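Local coordinates for protein putative HAD family hydrolase (Streptomyces avermitilis, PDB 3MMZ) that probably serves as the KdsC-like HAD phosphatase domain of a longer protein thought also to make CMP-N-acylneuraminate from CTP and an N-acylneuraminate, at residues Ser54-Leu59 with Ser156-Pro161; Leu46-Leu51 with Leu76-Leu81; Leu89-Trp94 with Leu115-Leu120; Glu36-His41 with Asn66-Ala71. All coordinates share one frame; numbering follows the deposited sequence.

Contact 1 of 4, residues Ser54-Leu59 with Ser156-Pro161; sequences SGLTML and SWILGP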
loop_
_atom_site.group_PDB
_atom_site.type_symbol
_atom_site.label_atom_id
_atom_site.label_comp_id
_atom_site.label_asym_id
_atom_site.label_seq_id
_atom_site.Cartn_x
_atom_site.Cartn_y
_atom_site.Cartn_z
ATOM N N SER D 54 4.717 31.454 -15.861
ATOM C CA SER D 54 6.033 31.394 -16.489
ATOM C C SER D 54 5.996 31.742 -17.990
ATOM O O SER D 54 7.042 31.802 -18.644
ATOM C CB SER D 54 6.684 30.023 -16.251
ATOM O OG SER D 54 6.211 29.043 -17.162
ATOM N N GLY D 55 4.802 31.963 -18.534
ATOM C CA GLY D 55 4.663 32.383 -19.934
ATOM C C GLY D 55 4.448 31.254 -20.927
ATOM O O GLY D 55 4.470 31.472 -22.139
ATOM N N LEU D 56 4.241 30.039 -20.423
ATOM C CA LEU D 56 3.952 28.906 -21.291
ATOM C C LEU D 56 2.531 29.000 -21.820
ATOM O O LEU D 56 1.616 29.372 -21.084
ATOM C CB LEU D 56 4.140 27.588 -20.540
ATOM C CG LEU D 56 5.580 27.159 -20.279
ATOM C CD1 LEU D 56 5.610 26.098 -19.194
ATOM C CD2 LEU D 56 6.227 26.636 -21.557
ATOM N N THR D 57 2.351 28.678 -23.096
ATOM C CA THR D 57 1.014 28.627 -23.676
ATOM C C THR D 57 0.304 27.334 -23.247
ATOM O O THR D 57 0.807 26.234 -23.493
ATOM C CB THR D 57 1.064 28.758 -25.212
ATOM O OG1 THR D 57 1.834 29.916 -25.567
ATOM C CG2 THR D 57 -0.338 28.892 -25.782
HETATM N N MSE D 58 -0.850 27.483 -22.598
HETATM C CA MSE D 58 -1.574 26.366 -21.983
HETATM C C MSE D 58 -2.813 25.985 -22.778
HETATM O O MSE D 58 -3.369 26.811 -23.515
HETATM C CB MSE D 58 -2.016 26.716 -20.558
HETATM C CG MSE D 58 -0.989 27.449 -19.712
HETATM SE SE MSE D 58 0.513 26.305 -19.203
HETATM C CE MSE D 58 -0.407 24.868 -18.257
ATOM N N LEU D 59 -3.252 24.739 -22.610
ATOM C CA LEU D 59 -4.453 24.246 -23.278
ATOM C C LEU D 59 -4.911 22.939 -22.667
ATOM O O LEU D 59 -4.098 22.051 -22.429
ATOM C CB LEU D 59 -4.195 24.028 -24.772
ATOM C CG LEU D 59 -5.396 23.593 -25.627
ATOM C CD1 LEU D 59 -6.436 24.698 -25.734
ATOM C CD2 LEU D 59 -4.957 23.124 -27.003
ATOM N N SER D 156 7.066 20.705 -11.560
ATOM C CA SER D 156 8.333 20.724 -10.808
ATOM C C SER D 156 9.525 20.330 -11.669
ATOM O O SER D 156 10.635 20.801 -11.424
ATOM C CB SER D 156 8.280 19.875 -9.523
ATOM O OG SER D 156 8.379 18.485 -9.799
ATOM N N TRP D 157 9.301 19.490 -12.683
ATOM C CA TRP D 157 10.353 19.210 -13.672
ATOM C C TRP D 157 10.750 20.495 -14.401
ATOM O O TRP D 157 11.932 20.786 -14.580
ATOM C CB TRP D 157 9.877 18.198 -14.721
ATOM C CG TRP D 157 9.553 16.838 -14.213
ATOM C CD1 TRP D 157 9.888 16.295 -12.999
ATOM C CD2 TRP D 157 8.864 15.816 -14.934
ATOM N NE1 TRP D 157 9.422 15.001 -12.917
ATOM C CE2 TRP D 157 8.783 14.687 -14.087
ATOM C CE3 TRP D 157 8.277 15.757 -16.210
ATOM C CZ2 TRP D 157 8.156 13.493 -14.483
ATOM C CZ3 TRP D 157 7.644 14.576 -16.597
ATOM C CH2 TRP D 157 7.600 13.459 -15.738
ATOM N N ILE D 158 9.746 21.248 -14.833
ATOM C CA ILE D 158 9.956 22.444 -15.638
ATOM C C ILE D 158 10.477 23.609 -14.789
ATOM O O ILE D 158 11.391 24.328 -15.206
ATOM C CB ILE D 158 8.642 22.861 -16.389
ATOM C CG1 ILE D 158 8.059 21.693 -17.210
ATOM C CG2 ILE D 158 8.856 24.115 -17.255
ATOM C CD1 ILE D 158 9.019 21.106 -18.226
ATOM N N LEU D 159 9.910 23.790 -13.601
ATOM C CA LEU D 159 10.165 25.006 -12.806
ATOM C C LEU D 159 11.027 24.797 -11.558
ATOM O O LEU D 159 11.448 25.764 -10.913
ATOM C CB LEU D 159 8.839 25.666 -12.413
ATOM C CG LEU D 159 7.924 26.053 -13.577
ATOM C CD1 LEU D 159 6.541 26.447 -13.047
ATOM C CD2 LEU D 159 8.533 27.163 -14.439
ATOM N N GLY D 160 11.291 23.542 -11.227
ATOM C CA GLY D 160 12.032 23.219 -10.012
ATOM C C GLY D 160 11.119 22.999 -8.818
ATOM O O GLY D 160 9.905 23.235 -8.892
ATOM N N PRO D 161 11.704 22.555 -7.695
ATOM C CA PRO D 161 10.936 22.162 -6.513
ATOM C C PRO D 161 10.074 23.276 -5.907
ATOM O O PRO D 161 9.056 22.966 -5.294
ATOM C CB PRO D 161 12.021 21.697 -5.525
ATOM C CG PRO D 161 13.195 21.343 -6.374
ATOM C CD PRO D 161 13.151 22.327 -7.514
#
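Ser-54 gives its hydroxyl OG to the carbonyl O of Leu-51, in the last turn of helix 42-53 just before it, and meets Leu-159 with the carbon side of the residue. The first torsion (chi1 82°) sets OG between the backbone N and the carbonyl carbon, which brings the hydroxyl back to the helix end. The backbone, for its part, turns CB toward Leu-159. CD2 of Leu-159 rests on this small group, 3.9 Å from Ser-54 CB and nearly as close to OG. A serine suits a helix end open to solvent, since it settles a carbonyl there and takes little room beside the leucine. Further in, the touch is purely apolar and looser: CD1 of Leu-56 stands 4.3 Å from CG2 of the beta-branched Ile-158. Each segment also holds a helix end closed by a glycine. Gly-55, with phi 94°, completes a Schellman motif, and a side chain there would be jammed against the preceding carbonyl. Gly-160, likewise of positive phi, sends its N to Ser-156 O at 2.8 Å; a CB on it would run into the ring of Pro-161. Only about 100 Å² is buried, so this is a light seam. It joins the turn between helix 42-53 and strand 57-62 to the end of helix 150-159. Leu-159 also lies on Ala-50 of helix 42-53, Leu-56 reaches Val-15 of strand 14-17, and Pro-161 packs on Val-133 of the second subunit.

Contact 2 of 4, residues Leu46-Leu51 with Leu76-Leu81; sequences LGIAAL and LKIPVL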
loop_
_atom_site.group_PDB
_atom_site.type_symbol
_atom_site.label_atom_id
_atom_site.label_comp_id
_atom_site.label_asym_id
_atom_site.label_seq_id
_atom_site.Cartn_x
_atom_site.Cartn_y
_atom_site.Cartn_z
ATOM N N LEU D 46 -2.094 24.432 -8.705
ATOM C CA LEU D 46 -0.978 25.311 -8.374
ATOM C C LEU D 46 0.118 25.172 -9.410
ATOM O O LEU D 46 0.730 26.171 -9.794
ATOM C CB LEU D 46 -0.448 25.011 -6.959
ATOM C CG LEU D 46 0.653 25.925 -6.415
ATOM C CD1 LEU D 46 0.096 27.280 -5.987
ATOM C CD2 LEU D 46 1.364 25.248 -5.243
ATOM N N GLY D 47 0.358 23.938 -9.860
ATOM C CA GLY D 47 1.336 23.652 -10.913
ATOM C C GLY D 47 0.969 24.329 -12.227
ATOM O O GLY D 47 1.804 24.951 -12.870
ATOM N N ILE D 48 -0.284 24.177 -12.632
ATOM C CA ILE D 48 -0.792 24.794 -13.859
ATOM C C ILE D 48 -0.668 26.324 -13.803
ATOM O O ILE D 48 -0.217 26.955 -14.768
ATOM C CB ILE D 48 -2.248 24.332 -14.124
ATOM C CG1 ILE D 48 -2.249 22.845 -14.509
ATOM C CG2 ILE D 48 -2.926 25.195 -15.194
ATOM C CD1 ILE D 48 -3.607 22.119 -14.373
ATOM N N ALA D 49 -1.057 26.921 -12.677
ATOM C CA ALA D 49 -0.948 28.372 -12.529
ATOM C C ALA D 49 0.508 28.831 -12.595
ATOM O O ALA D 49 0.811 29.877 -13.191
ATOM C CB ALA D 49 -1.618 28.851 -11.236
ATOM N N ALA D 50 1.408 28.044 -11.999
ATOM C CA ALA D 50 2.838 28.348 -12.034
ATOM C C ALA D 50 3.397 28.270 -13.454
ATOM O O ALA D 50 4.167 29.142 -13.858
ATOM C CB ALA D 50 3.616 27.427 -11.094
ATOM N N LEU D 51 2.999 27.238 -14.207
ATOM C CA LEU D 51 3.401 27.108 -15.611
ATOM C C LEU D 51 2.875 28.281 -16.458
ATOM O O LEU D 51 3.617 28.877 -17.245
ATOM C CB LEU D 51 2.958 25.746 -16.188
ATOM C CG LEU D 51 3.631 24.512 -15.573
ATOM C CD1 LEU D 51 2.890 23.227 -15.930
ATOM C CD2 LEU D 51 5.102 24.425 -16.001
ATOM N N LEU D 76 -9.072 27.518 -13.839
ATOM C CA LEU D 76 -7.631 27.579 -14.073
ATOM C C LEU D 76 -7.208 28.750 -14.980
ATOM O O LEU D 76 -6.013 29.006 -15.138
ATOM C CB LEU D 76 -7.135 26.256 -14.674
ATOM C CG LEU D 76 -7.256 24.980 -13.832
ATOM C CD1 LEU D 76 -6.840 23.768 -14.661
ATOM C CD2 LEU D 76 -6.437 25.084 -12.556
ATOM N N LYS D 77 -8.179 29.440 -15.578
ATOM C CA LYS D 77 -7.903 30.536 -16.532
ATOM C C LYS D 77 -7.084 30.088 -17.755
ATOM O O LYS D 77 -6.182 30.803 -18.212
ATOM C CB LYS D 77 -7.200 31.727 -15.844
ATOM C CG LYS D 77 -7.937 32.353 -14.674
ATOM C CD LYS D 77 -7.041 33.401 -14.017
ATOM C CE LYS D 77 -7.831 34.387 -13.165
ATOM N NZ LYS D 77 -8.012 33.892 -11.773
ATOM N N ILE D 78 -7.385 28.897 -18.266
ATOM C CA ILE D 78 -6.720 28.387 -19.471
ATOM C C ILE D 78 -7.745 27.923 -20.511
ATOM O O ILE D 78 -8.834 27.464 -20.148
ATOM C CB ILE D 78 -5.664 27.265 -19.170
ATOM C CG1 ILE D 78 -6.311 26.035 -18.534
ATOM C CG2 ILE D 78 -4.503 27.806 -18.320
ATOM C CD1 ILE D 78 -5.340 24.860 -18.368
ATOM N N PRO D 79 -7.406 28.056 -21.812
ATOM C CA PRO D 79 -8.384 27.717 -22.843
ATOM C C PRO D 79 -8.675 26.219 -22.921
ATOM O O PRO D 79 -7.853 25.391 -22.515
ATOM C CB PRO D 79 -7.728 28.203 -24.149
ATOM C CG PRO D 79 -6.579 29.056 -23.741
ATOM C CD PRO D 79 -6.156 28.585 -22.390
ATOM N N VAL D 80 -9.864 25.902 -23.414
ATOM C CA VAL D 80 -10.259 24.538 -23.676
ATOM C C VAL D 80 -10.509 24.335 -25.174
ATOM O O VAL D 80 -10.980 25.237 -25.870
ATOM C CB VAL D 80 -11.497 24.132 -22.815
ATOM C CG1 VAL D 80 -12.758 24.902 -23.232
ATOM C CG2 VAL D 80 -11.730 22.628 -22.874
ATOM N N LEU D 81 -10.154 23.150 -25.655
ATOM C CA LEU D 81 -10.498 22.701 -26.988
ATOM C C LEU D 81 -11.092 21.312 -26.768
ATOM O O LEU D 81 -10.363 20.334 -26.638
ATOM C CB LEU D 81 -9.234 22.664 -27.857
ATOM C CG LEU D 81 -9.236 22.551 -29.385
ATOM C CD1 LEU D 81 -9.968 23.706 -30.066
ATOM C CD2 LEU D 81 -7.791 22.460 -29.882
#
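Ile-48 lies against Leu-76 and Ile-78 with both of its branches, one for each neighbour. CG1 stands beside the backbone N (chi1 -69°), and the nearly extended second torsion carries CD1 outward from the helix until it is 3.6 Å from CD1 of Leu-76. The other branch, CG2, points anti to the backbone N and approaches CD1 of Ile-78 at 4.0 Å, with Leu-76 CD1 only slightly farther away. In both pairs the side chains cross at about a right angle, and methyl groups do the touching. Ile-78 adopts the less usual first torsion of 62°, with CG1 set between N and the carbonyl carbon; the extended chain beyond it brings CD1 to Ile-48. Between the two partners the backbone turns sharply: Lys-77 has positive phi in a Schellman motif, which ends the helix and lets Leu-76 and Ile-78 face the same isoleucine while the lysine stays at the surface. Branched aliphatic residues suit this buried place, where the touching groups are all methyls. Ile-78 also touches Met-58, a selenomethionine, and Ile-60 of strand 57-62, while Ile-48 reaches Ile-151 of helix 150-159. Packing of helix 42-53 against the link from helix 68-76 to strand 80-82, on one face of a parallel sheet, is characteristic of the Rossmann-like core of HAD hydrolases, built from successive beta-alpha-beta crossovers.

Contact 3 of 4, residues Leu89-Trp94 with Leu115-Leu120; sequences LALKQW and LPCFAL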
loop_
_atom_site.group_PDB
_atom_site.type_symbol
_atom_site.label_atom_id
_atom_site.label_comp_id
_atom_site.label_asym_id
_atom_site.label_seq_id
_atom_site.Cartn_x
_atom_site.Cartn_y
_atom_site.Cartn_z
ATOM N N LEU D 89 -5.665 16.080 -34.818
ATOM C CA LEU D 89 -5.849 17.109 -35.860
ATOM C C LEU D 89 -6.128 18.480 -35.264
ATOM O O LEU D 89 -5.598 19.496 -35.732
ATOM C CB LEU D 89 -6.985 16.727 -36.804
ATOM C CG LEU D 89 -6.788 15.434 -37.591
ATOM C CD1 LEU D 89 -8.021 15.154 -38.430
ATOM C CD2 LEU D 89 -5.541 15.543 -38.457
ATOM N N ALA D 90 -6.955 18.498 -34.219
ATOM C CA ALA D 90 -7.263 19.726 -33.509
ATOM C C ALA D 90 -5.983 20.318 -32.923
ATOM O O ALA D 90 -5.763 21.530 -32.983
ATOM C CB ALA D 90 -8.293 19.467 -32.420
ATOM N N LEU D 91 -5.134 19.442 -32.390
ATOM C CA LEU D 91 -3.858 19.832 -31.807
ATOM C C LEU D 91 -2.859 20.329 -32.852
ATOM O O LEU D 91 -2.192 21.348 -32.635
ATOM C CB LEU D 91 -3.265 18.666 -31.001
ATOM C CG LEU D 91 -1.891 18.801 -30.334
ATOM C CD1 LEU D 91 -1.772 20.069 -29.502
ATOM C CD2 LEU D 91 -1.641 17.563 -29.467
ATOM N N LYS D 92 -2.752 19.620 -33.974
ATOM C CA LYS D 92 -1.841 20.033 -35.047
ATOM C C LYS D 92 -2.193 21.435 -35.552
ATOM O O LYS D 92 -1.314 22.280 -35.703
ATOM C CB LYS D 92 -1.843 19.023 -36.198
ATOM C CG LYS D 92 -0.799 19.299 -37.273
ATOM C CD LYS D 92 -0.591 18.080 -38.156
ATOM C CE LYS D 92 0.357 18.366 -39.311
ATOM N NZ LYS D 92 -0.314 19.132 -40.390
ATOM N N GLN D 93 -3.482 21.667 -35.788
ATOM C CA GLN D 93 -3.997 22.963 -36.233
ATOM C C GLN D 93 -3.751 24.068 -35.191
ATOM O O GLN D 93 -3.324 25.173 -35.535
ATOM C CB GLN D 93 -5.496 22.845 -36.557
ATOM C CG GLN D 93 -6.104 24.080 -37.238
ATOM C CD GLN D 93 -7.631 24.094 -37.200
ATOM O OE1 GLN D 93 -8.294 23.881 -38.220
ATOM N NE2 GLN D 93 -8.191 24.337 -36.022
ATOM N N TRP D 94 -4.012 23.764 -33.923
ATOM C CA TRP D 94 -3.797 24.725 -32.838
ATOM C C TRP D 94 -2.331 25.162 -32.764
ATOM O O TRP D 94 -2.043 26.363 -32.691
ATOM C CB TRP D 94 -4.271 24.131 -31.508
ATOM C CG TRP D 94 -4.146 25.055 -30.340
ATOM C CD1 TRP D 94 -5.052 25.992 -29.938
ATOM C CD2 TRP D 94 -3.059 25.121 -29.412
ATOM N NE1 TRP D 94 -4.594 26.645 -28.819
ATOM C CE2 TRP D 94 -3.373 26.130 -28.474
ATOM C CE3 TRP D 94 -1.847 24.429 -29.281
ATOM C CZ2 TRP D 94 -2.522 26.462 -27.415
ATOM C CZ3 TRP D 94 -0.996 24.760 -28.220
ATOM C CH2 TRP D 94 -1.342 25.768 -27.303
ATOM N N LEU D 115 -2.469 8.423 -28.177
ATOM C CA LEU D 115 -1.279 8.017 -28.927
ATOM C C LEU D 115 -1.037 8.851 -30.189
ATOM O O LEU D 115 0.101 9.198 -30.469
ATOM C CB LEU D 115 -1.277 6.508 -29.232
ATOM C CG LEU D 115 -1.151 5.616 -27.980
ATOM C CD1 LEU D 115 -1.420 4.161 -28.375
ATOM C CD2 LEU D 115 0.220 5.772 -27.333
ATOM N N PRO D 116 -2.104 9.194 -30.942
ATOM C CA PRO D 116 -1.863 10.083 -32.092
ATOM C C PRO D 116 -1.356 11.488 -31.699
ATOM O O PRO D 116 -0.568 12.083 -32.445
ATOM C CB PRO D 116 -3.236 10.147 -32.789
ATOM C CG PRO D 116 -3.916 8.873 -32.394
ATOM C CD PRO D 116 -3.470 8.641 -30.953
ATOM N N CYS D 117 -1.787 12.017 -30.555
ATOM C CA CYS D 117 -1.235 13.288 -30.062
ATOM C C CYS D 117 0.229 13.126 -29.662
ATOM O O CYS D 117 1.050 13.992 -29.963
ATOM C CB CYS D 117 -2.032 13.835 -28.873
ATOM S SG CYS D 117 -3.652 14.451 -29.344
ATOM N N PHE D 118 0.534 12.009 -28.997
ATOM C CA PHE D 118 1.899 11.660 -28.595
ATOM C C PHE D 118 2.829 11.700 -29.816
ATOM O O PHE D 118 3.905 12.282 -29.748
ATOM C CB PHE D 118 1.934 10.252 -27.958
ATOM C CG PHE D 118 1.709 10.223 -26.463
ATOM C CD1 PHE D 118 0.984 11.216 -25.812
ATOM C CD2 PHE D 118 2.229 9.165 -25.704
ATOM C CE1 PHE D 118 0.796 11.170 -24.418
ATOM C CE2 PHE D 118 2.041 9.101 -24.328
ATOM C CZ PHE D 118 1.332 10.108 -23.676
ATOM N N ALA D 119 2.396 11.096 -30.925
ATOM C CA ALA D 119 3.185 11.055 -32.171
ATOM C C ALA D 119 3.427 12.441 -32.780
ATOM O O ALA D 119 4.451 12.668 -33.431
ATOM C CB ALA D 119 2.533 10.128 -33.212
ATOM N N LEU D 120 2.473 13.344 -32.579
ATOM C CA LEU D 120 2.540 14.712 -33.098
ATOM C C LEU D 120 3.582 15.591 -32.389
ATOM O O LEU D 120 4.220 16.429 -33.026
ATOM C CB LEU D 120 1.165 15.377 -32.962
ATOM C CG LEU D 120 0.504 16.309 -33.986
ATOM C CD1 LEU D 120 1.465 17.249 -34.727
ATOM C CD2 LEU D 120 -0.286 15.481 -34.982
#
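Leu-91 puts its CD2 methyl against Cys-117, 3.7 Å from SG and 3.8 Å from CB, so that one methyl sits on the whole short side chain. The leucine is swung there by a first torsion of 177°, which sets CG opposite the backbone N. Cysteine fits because it is small and its sulfur is at ease among carbons, allowing the two CA atoms of the pair to come within 7.3 Å. The second pair is nearer the solvent. Leu-120 lies across the methylene chain of Lys-92 at about a right angle; its CD1 is 4.0 Å from Lys-92 CG, and CD2 touches CB and CD of the same lysine. The lysine carries NZ away toward Glu-96, a long, weak ion pair. An alanine in place of Leu-120 would probably leave the lysine methylenes without their apolar cover and open a gap between the two helices at this end. In the next shell, Leu-61 of strand 57-62 touches both Leu-91 and Cys-117, Val-121 also touches Leu-91, and Lys-87 and Asp-88 touch Cys-117. The Cys-117 side chain is about 8 Å from that of Asp-18, a calcium ligand, without touching it. As in the Rossmann-like HAD core, helices 87-98 and 115-120 pack side by side over the parallel sheet, with Phe-118 on helix 132-137 and, with Ala-119, meeting Leu-3 of the fourth subunit.

Contact 4 of 4, residues Glu36-His41 with Asn66-Ala71; sequences EFVSVH and NPVVAA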
loop_
_atom_site.group_PDB
_atom_site.type_symbol
_atom_site.label_atom_id
_atom_site.label_comp_id
_atom_site.label_asym_id
_atom_site.label_seq_id
_atom_site.Cartn_x
_atom_site.Cartn_y
_atom_site.Cartn_z
ATOM N N GLU D 36 -23.078 14.321 -13.340
ATOM C CA GLU D 36 -21.705 13.833 -13.242
ATOM C C GLU D 36 -20.800 14.827 -12.507
ATOM O O GLU D 36 -20.916 16.046 -12.695
ATOM C CB GLU D 36 -21.147 13.549 -14.639
ATOM C CG GLU D 36 -21.889 12.442 -15.391
ATOM C CD GLU D 36 -21.325 12.161 -16.782
ATOM O OE1 GLU D 36 -20.179 12.564 -17.082
ATOM O OE2 GLU D 36 -22.034 11.506 -17.578
ATOM N N PHE D 37 -19.937 14.293 -11.646
ATOM C CA PHE D 37 -18.933 15.074 -10.932
ATOM C C PHE D 37 -17.589 14.376 -11.148
ATOM O O PHE D 37 -17.549 13.159 -11.345
ATOM C CB PHE D 37 -19.247 15.142 -9.433
ATOM C CG PHE D 37 -20.676 15.536 -9.115
ATOM C CD1 PHE D 37 -21.727 14.639 -9.305
ATOM C CD2 PHE D 37 -20.962 16.799 -8.617
ATOM C CE1 PHE D 37 -23.058 15.003 -9.018
ATOM C CE2 PHE D 37 -22.290 17.178 -8.313
ATOM C CZ PHE D 37 -23.333 16.279 -8.521
ATOM N N VAL D 38 -16.496 15.134 -11.144
ATOM C CA VAL D 38 -15.156 14.530 -11.191
ATOM C C VAL D 38 -14.258 15.153 -10.123
ATOM O O VAL D 38 -14.509 16.274 -9.681
ATOM C CB VAL D 38 -14.481 14.645 -12.594
ATOM C CG1 VAL D 38 -15.330 13.951 -13.677
ATOM C CG2 VAL D 38 -14.228 16.114 -12.961
ATOM N N SER D 39 -13.230 14.421 -9.694
ATOM C CA SER D 39 -12.283 14.972 -8.721
ATOM C C SER D 39 -11.022 15.437 -9.419
ATOM O O SER D 39 -10.395 14.685 -10.176
ATOM C CB SER D 39 -11.952 13.960 -7.608
ATOM O OG SER D 39 -13.126 13.634 -6.884
ATOM N N VAL D 40 -10.663 16.689 -9.171
ATOM C CA VAL D 40 -9.410 17.248 -9.643
ATOM C C VAL D 40 -8.506 17.481 -8.418
ATOM O O VAL D 40 -8.895 17.159 -7.291
ATOM C CB VAL D 40 -9.622 18.537 -10.490
ATOM C CG1 VAL D 40 -10.328 18.191 -11.820
ATOM C CG2 VAL D 40 -10.397 19.616 -9.704
ATOM N N HIS D 41 -7.319 18.039 -8.633
ATOM C CA HIS D 41 -6.313 18.129 -7.563
ATOM C C HIS D 41 -5.767 19.553 -7.439
ATOM O O HIS D 41 -5.410 20.164 -8.441
ATOM C CB HIS D 41 -5.191 17.131 -7.886
ATOM C CG HIS D 41 -4.257 16.849 -6.752
ATOM N ND1 HIS D 41 -3.146 17.626 -6.493
ATOM C CD2 HIS D 41 -4.240 15.850 -5.837
ATOM C CE1 HIS D 41 -2.498 17.130 -5.454
ATOM N NE2 HIS D 41 -3.142 16.055 -5.035
ATOM N N ASN D 66 -18.930 16.593 -22.198
ATOM C CA ASN D 66 -19.108 16.881 -20.768
ATOM C C ASN D 66 -18.534 18.245 -20.364
ATOM O O ASN D 66 -17.328 18.467 -20.465
ATOM C CB ASN D 66 -18.508 15.752 -19.914
ATOM C CG ASN D 66 -18.788 15.913 -18.415
ATOM O OD1 ASN D 66 -19.775 16.534 -18.005
ATOM N ND2 ASN D 66 -17.917 15.330 -17.592
ATOM N N PRO D 67 -19.404 19.168 -19.915
ATOM C CA PRO D 67 -18.983 20.546 -19.674
ATOM C C PRO D 67 -18.089 20.730 -18.444
ATOM O O PRO D 67 -17.562 21.826 -18.241
ATOM C CB PRO D 67 -20.310 21.295 -19.479
ATOM C CG PRO D 67 -21.367 20.378 -19.998
ATOM C CD PRO D 67 -20.856 19.009 -19.726
ATOM N N VAL D 68 -17.919 19.678 -17.640
ATOM C CA VAL D 68 -17.088 19.765 -16.436
ATOM C C VAL D 68 -15.664 20.210 -16.791
ATOM O O VAL D 68 -15.041 20.968 -16.042
ATOM C CB VAL D 68 -17.053 18.437 -15.627
ATOM C CG1 VAL D 68 -16.247 18.628 -14.362
ATOM C CG2 VAL D 68 -18.462 17.983 -15.257
ATOM N N VAL D 69 -15.162 19.753 -17.939
ATOM C CA VAL D 69 -13.817 20.124 -18.387
ATOM C C VAL D 69 -13.669 21.646 -18.556
ATOM O O VAL D 69 -12.669 22.231 -18.142
ATOM C CB VAL D 69 -13.385 19.354 -19.679
ATOM C CG1 VAL D 69 -14.236 19.734 -20.869
ATOM C CG2 VAL D 69 -11.921 19.591 -19.988
ATOM N N ALA D 70 -14.676 22.279 -19.162
ATOM C CA ALA D 70 -14.655 23.718 -19.363
ATOM C C ALA D 70 -14.727 24.461 -18.036
ATOM O O ALA D 70 -14.127 25.524 -17.887
ATOM C CB ALA D 70 -15.792 24.139 -20.260
ATOM N N ALA D 71 -15.481 23.902 -17.092
ATOM C CA ALA D 71 -15.617 24.480 -15.763
ATOM C C ALA D 71 -14.261 24.492 -15.060
ATOM O O ALA D 71 -13.906 25.476 -14.422
ATOM C CB ALA D 71 -16.651 23.702 -14.944
#
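Extended backbone from Glu-36 to Val-38 passes over Asn-66 and the beginning of helix 68-76, presenting alternate residues, Glu-36 and Val-38, to it. The strand is the second arm of a beta hairpin, 27-31 with 36-41, inserted after the first strand of the HAD core; the antiparallel sheet runs on through residues 38-41 into a strand of the second subunit, consistent with the oligomeric build of KdsC-type phosphatases. The closest touch is between valines: CG2 of Val-38 is 3.5 Å from CG1 of Val-68, the two side chains passing alongside with opposite directions. Val-68 sends CG1 to this spot because that methyl lies opposite its backbone N (chi1 -177°). Compact beta-branched residues suit a buried seam between strand and helix, and Val-38 also borders Phe-19 and Asp-20, the latter a calcium ligand. Val-68 uses its other methyl, CG2, to lie 4.0 Å from the carbonyl O of Glu-36. Toward the rim the contact turns polar. Glu-36 stretches out beyond CG, so that OE2 can make a salt bridge with Lys-75 of the fifth subunit, while the other oxygen faces the amide of Asn-66. There the carboxylate and amide planes stand 60° apart, and OE1 of Glu-36 remains 3.6 Å from ND2 of Asn-66, a polar approach rather than a bond.

Overall arrangement
Contacts 1, 2 and 3 are all built on the six-stranded parallel sheet, while contact 4 joins its helix 68-76 to the separate hairpin. Contacts 1 and 2, with centres about 10 Å apart, share the region of helix 42-53 and the neighbouring strands 57-62 and 80-82, and touch through Met-58 and Ile-78. Contact 3 has its centre about 20 Å from that of contact 1, yet Trp-94 reaches Thr-57 and Leu-59. Contact 4, its centre about 14 Å from that of contact 2, meets it through Val-69 and Val-80. Along the chain, contacts 1, 2 and 4 interleave, contact 3 follows 2 and 4, and contact 1 spans it, bringing the last helix back to the turn that leads into strand 57-62.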